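Local coordinates for CopC (Methylosinus trichosporium OB3b, PDB 5ICU), which binds a copper(II) ion and probably serves as a periplasmic copper carrier in metal homeostasis, at residues A[1-13]-A[20-32]. Numbering follows the deposited sequence.
With CU (copper (II) ion), chain B.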
# COMPACT_ATOMS: atom_id res chain seq x y z
N HIS A 1 -1.22 -13.55 13.64
CA HIS A 1 -1.53 -12.78 12.42
C HIS A 1 -1.26 -11.33 12.66
O HIS A 1 -1.69 -10.77 13.68
CB HIS A 1 -2.99 -12.91 12.07
CG HIS A 1 -3.40 -14.27 11.62
ND1 HIS A 1 -2.95 -15.43 12.20
CD2 HIS A 1 -4.16 -14.64 10.58
CE1 HIS A 1 -3.51 -16.46 11.60
NE2 HIS A 1 -4.25 -16.01 10.61
N SER A 2 -0.54 -10.71 11.73
CA SER A 2 -0.23 -9.28 11.77
C SER A 2 -1.19 -8.58 10.87
O SER A 2 -0.98 -8.47 9.69
CB SER A 2 1.20 -9.07 11.35
OG SER A 2 2.04 -9.63 12.34
N PHE A 3 -2.33 -8.20 11.42
CA PHE A 3 -3.39 -7.54 10.64
C PHE A 3 -3.08 -6.09 10.35
O PHE A 3 -2.44 -5.42 11.15
CB PHE A 3 -4.70 -7.63 11.41
CG PHE A 3 -5.28 -9.04 11.49
CD1 PHE A 3 -5.63 -9.70 10.32
CD2 PHE A 3 -5.44 -9.71 12.68
CE1 PHE A 3 -6.13 -11.00 10.36
CE2 PHE A 3 -5.96 -11.03 12.72
CZ PHE A 3 -6.31 -11.63 11.51
N LEU A 4 -3.60 -5.54 9.26
CA LEU A 4 -3.42 -4.13 8.99
C LEU A 4 -4.11 -3.32 10.08
O LEU A 4 -5.29 -3.56 10.41
CB LEU A 4 -4.06 -3.77 7.64
CG LEU A 4 -3.78 -2.34 7.16
CD1 LEU A 4 -2.33 -2.12 6.71
CD2 LEU A 4 -4.75 -1.98 6.04
N VAL A 5 -3.40 -2.31 10.62
CA VAL A 5 -4.01 -1.40 11.59
C VAL A 5 -3.97 0.05 11.20
O VAL A 5 -4.71 0.84 11.78
CB VAL A 5 -3.45 -1.59 13.02
CG1 VAL A 5 -3.72 -3.00 13.51
CG2 VAL A 5 -1.98 -1.20 13.10
N ASP A 6 -3.14 0.42 10.25
CA ASP A 6 -3.12 1.80 9.73
C ASP A 6 -2.52 1.80 8.34
O ASP A 6 -1.71 0.97 8.04
CB ASP A 6 -2.31 2.72 10.66
CG ASP A 6 -2.73 4.20 10.54
OD1 ASP A 6 -3.69 4.54 9.83
OD2 ASP A 6 -2.04 5.01 11.18
N ALA A 7 -2.89 2.77 7.53
CA ALA A 7 -2.35 2.89 6.19
C ALA A 7 -2.39 4.33 5.74
O ALA A 7 -3.28 5.08 6.15
CB ALA A 7 -3.14 2.04 5.24
N SER A 8 -1.44 4.67 4.88
CA SER A 8 -1.40 5.96 4.18
C SER A 8 -1.07 5.73 2.72
O SER A 8 -0.03 5.17 2.43
CB SER A 8 -0.31 6.86 4.78
OG SER A 8 -0.22 8.05 4.02
N PRO A 9 -1.91 6.14 1.76
CA PRO A 9 -3.30 6.55 1.99
C PRO A 9 -4.13 5.46 2.67
O PRO A 9 -3.75 4.31 2.60
CB PRO A 9 -3.82 6.82 0.58
CG PRO A 9 -2.61 6.92 -0.27
CD PRO A 9 -1.62 6.00 0.32
N SER A 10 -5.22 5.77 3.33
CA SER A 10 -6.05 4.65 3.81
C SER A 10 -7.33 4.50 3.02
O SER A 10 -7.58 5.24 2.08
CB SER A 10 -6.31 4.67 5.32
OG SER A 10 -7.06 5.82 5.59
N ALA A 11 -8.07 3.46 3.37
CA ALA A 11 -9.26 3.05 2.65
C ALA A 11 -10.21 4.22 2.47
O ALA A 11 -10.59 4.91 3.43
CB ALA A 11 -9.98 1.94 3.39
N LYS A 12 -10.59 4.39 1.21
CA LYS A 12 -11.54 5.39 0.73
C LYS A 12 -11.05 6.84 0.81
O LYS A 12 -11.82 7.77 0.58
CB LYS A 12 -12.94 5.16 1.34
CG LYS A 12 -13.46 3.78 0.94
CD LYS A 12 -14.74 3.32 1.55
CE LYS A 12 -15.14 1.99 0.94
NZ LYS A 12 -16.29 1.37 1.67
N ASP A 13 -9.76 7.04 1.08
CA ASP A 13 -9.18 8.40 1.09
C ASP A 13 -9.15 8.94 -0.32
O ASP A 13 -8.96 8.23 -1.29
CB ASP A 13 -7.73 8.44 1.61
CG ASP A 13 -7.62 8.34 3.13
OD1 ASP A 13 -8.63 8.42 3.90
OD2 ASP A 13 -6.45 8.22 3.56
N LYS A 20 3.76 9.73 -2.70
CA LYS A 20 5.12 9.28 -2.99
C LYS A 20 5.31 7.82 -2.58
O LYS A 20 6.03 7.07 -3.24
CB LYS A 20 6.11 10.16 -2.27
CG LYS A 20 6.07 11.60 -2.77
CD LYS A 20 7.21 12.40 -2.16
CE LYS A 20 7.18 13.85 -2.63
NZ LYS A 20 8.51 14.51 -2.56
N LEU A 21 4.63 7.42 -1.53
CA LEU A 21 4.64 6.03 -1.16
C LEU A 21 3.38 5.63 -0.47
O LEU A 21 2.55 6.48 -0.08
CB LEU A 21 5.88 5.65 -0.37
CG LEU A 21 6.14 6.48 0.83
CD1 LEU A 21 5.16 6.16 1.89
CD2 LEU A 21 7.54 6.31 1.44
N VAL A 22 3.19 4.32 -0.41
CA VAL A 22 2.15 3.68 0.38
C VAL A 22 2.83 3.18 1.63
O VAL A 22 3.87 2.51 1.54
CB VAL A 22 1.51 2.51 -0.38
CG1 VAL A 22 0.60 1.68 0.53
CG2 VAL A 22 0.75 3.01 -1.57
N LYS A 23 2.28 3.52 2.79
CA LYS A 23 2.80 3.11 4.09
C LYS A 23 1.77 2.28 4.79
O LYS A 23 0.64 2.72 5.00
CB LYS A 23 3.09 4.33 4.99
CG LYS A 23 4.03 5.32 4.40
CD LYS A 23 4.46 6.42 5.34
CE LYS A 23 4.51 7.81 4.73
NZ LYS A 23 5.70 8.59 5.22
N LEU A 24 2.14 1.07 5.20
CA LEU A 24 1.24 0.19 5.93
C LEU A 24 1.81 -0.15 7.28
O LEU A 24 3.01 -0.39 7.39
CB LEU A 24 1.05 -1.10 5.12
CG LEU A 24 0.56 -1.00 3.68
CD1 LEU A 24 0.36 -2.39 3.10
CD2 LEU A 24 -0.73 -0.23 3.56
N ARG A 25 0.96 -0.19 8.31
CA ARG A 25 1.37 -0.60 9.65
C ARG A 25 0.44 -1.70 10.10
O ARG A 25 -0.79 -1.64 9.89
CB ARG A 25 1.32 0.59 10.62
CG ARG A 25 1.70 0.22 12.03
CD ARG A 25 2.05 1.41 12.89
NE ARG A 25 0.93 2.31 13.07
CZ ARG A 25 -0.03 2.17 14.00
NH1 ARG A 25 -0.01 1.17 14.88
NH2 ARG A 25 -1.01 3.08 14.08
N PHE A 26 1.04 -2.73 10.70
CA PHE A 26 0.36 -3.96 11.09
C PHE A 26 0.34 -4.10 12.60
O PHE A 26 1.10 -3.43 13.31
CB PHE A 26 1.02 -5.16 10.40
CG PHE A 26 0.99 -5.07 8.90
CD1 PHE A 26 1.97 -4.39 8.20
CD2 PHE A 26 -0.06 -5.61 8.19
CE1 PHE A 26 1.91 -4.27 6.82
CE2 PHE A 26 -0.12 -5.48 6.82
CZ PHE A 26 0.86 -4.79 6.14
N GLY A 27 -0.48 -5.01 13.08
CA GLY A 27 -0.60 -5.28 14.50
C GLY A 27 0.47 -6.13 15.11
O GLY A 27 0.49 -6.32 16.36
N GLY A 28 1.35 -6.67 14.30
CA GLY A 28 2.50 -7.48 14.74
C GLY A 28 3.54 -7.35 13.66
O GLY A 28 3.35 -6.68 12.62
N GLY A 29 4.68 -8.00 13.87
CA GLY A 29 5.78 -7.93 12.90
C GLY A 29 5.38 -8.57 11.57
O GLY A 29 4.62 -9.53 11.52
N VAL A 30 6.00 -8.08 10.50
CA VAL A 30 5.94 -8.72 9.20
C VAL A 30 7.35 -8.82 8.66
O VAL A 30 8.23 -8.08 9.04
CB VAL A 30 5.02 -7.95 8.23
CG1 VAL A 30 3.57 -8.01 8.69
CG2 VAL A 30 5.45 -6.52 8.04
N GLU A 31 7.54 -9.76 7.72
CA GLU A 31 8.84 -10.04 7.15
C GLU A 31 8.93 -9.35 5.81
O GLU A 31 8.32 -9.81 4.85
CB GLU A 31 8.94 -11.54 6.96
CG GLU A 31 9.01 -12.38 8.20
CD GLU A 31 9.65 -13.78 7.91
OE1 GLU A 31 10.13 -14.08 6.77
OE2 GLU A 31 9.73 -14.64 8.82
N PRO A 32 9.66 -8.23 5.67
CA PRO A 32 9.63 -7.51 4.42
C PRO A 32 10.04 -8.32 3.17
O PRO A 32 9.47 -8.15 2.09
CB PRO A 32 10.56 -6.29 4.63
CG PRO A 32 10.99 -6.36 6.00
CD PRO A 32 10.43 -7.51 6.70
CU CU B . -1.23 -15.56 13.34
O HOH W 1 1.44 8.05 1.70
O HOH W 2 -2.25 -16.22 15.38
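With chi1 at -173° and chi2 at 71°, Leu4 carries CD1 over one face of the Phe26 ring, 4.0 Å from CE2. Strands 4-8 and 21-26 pair antiparallel within a three-stranded sheet of the cupredoxin-like β-sandwich, and a classic β bulge interrupts them: Arg25 O accepts from both Val5 N (2.8 Å) and Asp6 N (3.1 Å), the first nearly straight (N-H…O 170°) and in the carbonyl plane, the second tilted from it. Beyond the bulge, Ser8 and Lys23 exchange N-H…O bonds in both directions; Ala7 CB packs on Leu24 CD2 (3.7 Å) on the face they share. Val30 CG1 lies over the opposite face of Phe26, offset toward the rim, and Val79 of strand 71-80 adds to the packing. A serine in place of Phe26 would probably open a gap between Leu4 CD1 and Val30 CG1. On the sheet face carrying Asp6 and Arg25, Val5 CG2 covers the Arg25 guanidinium, while Asp6 OD2 approaches NH2 edge-on in a long salt bridge (3.6 Å), carboxylate and guanidinium nearly perpendicular. Beside His1, which binds copper through N and ND1 with Asp83, His85 and a water, Ser2 OG donates to Gly29 O at 2.7 Å, from above the carbonyl plane.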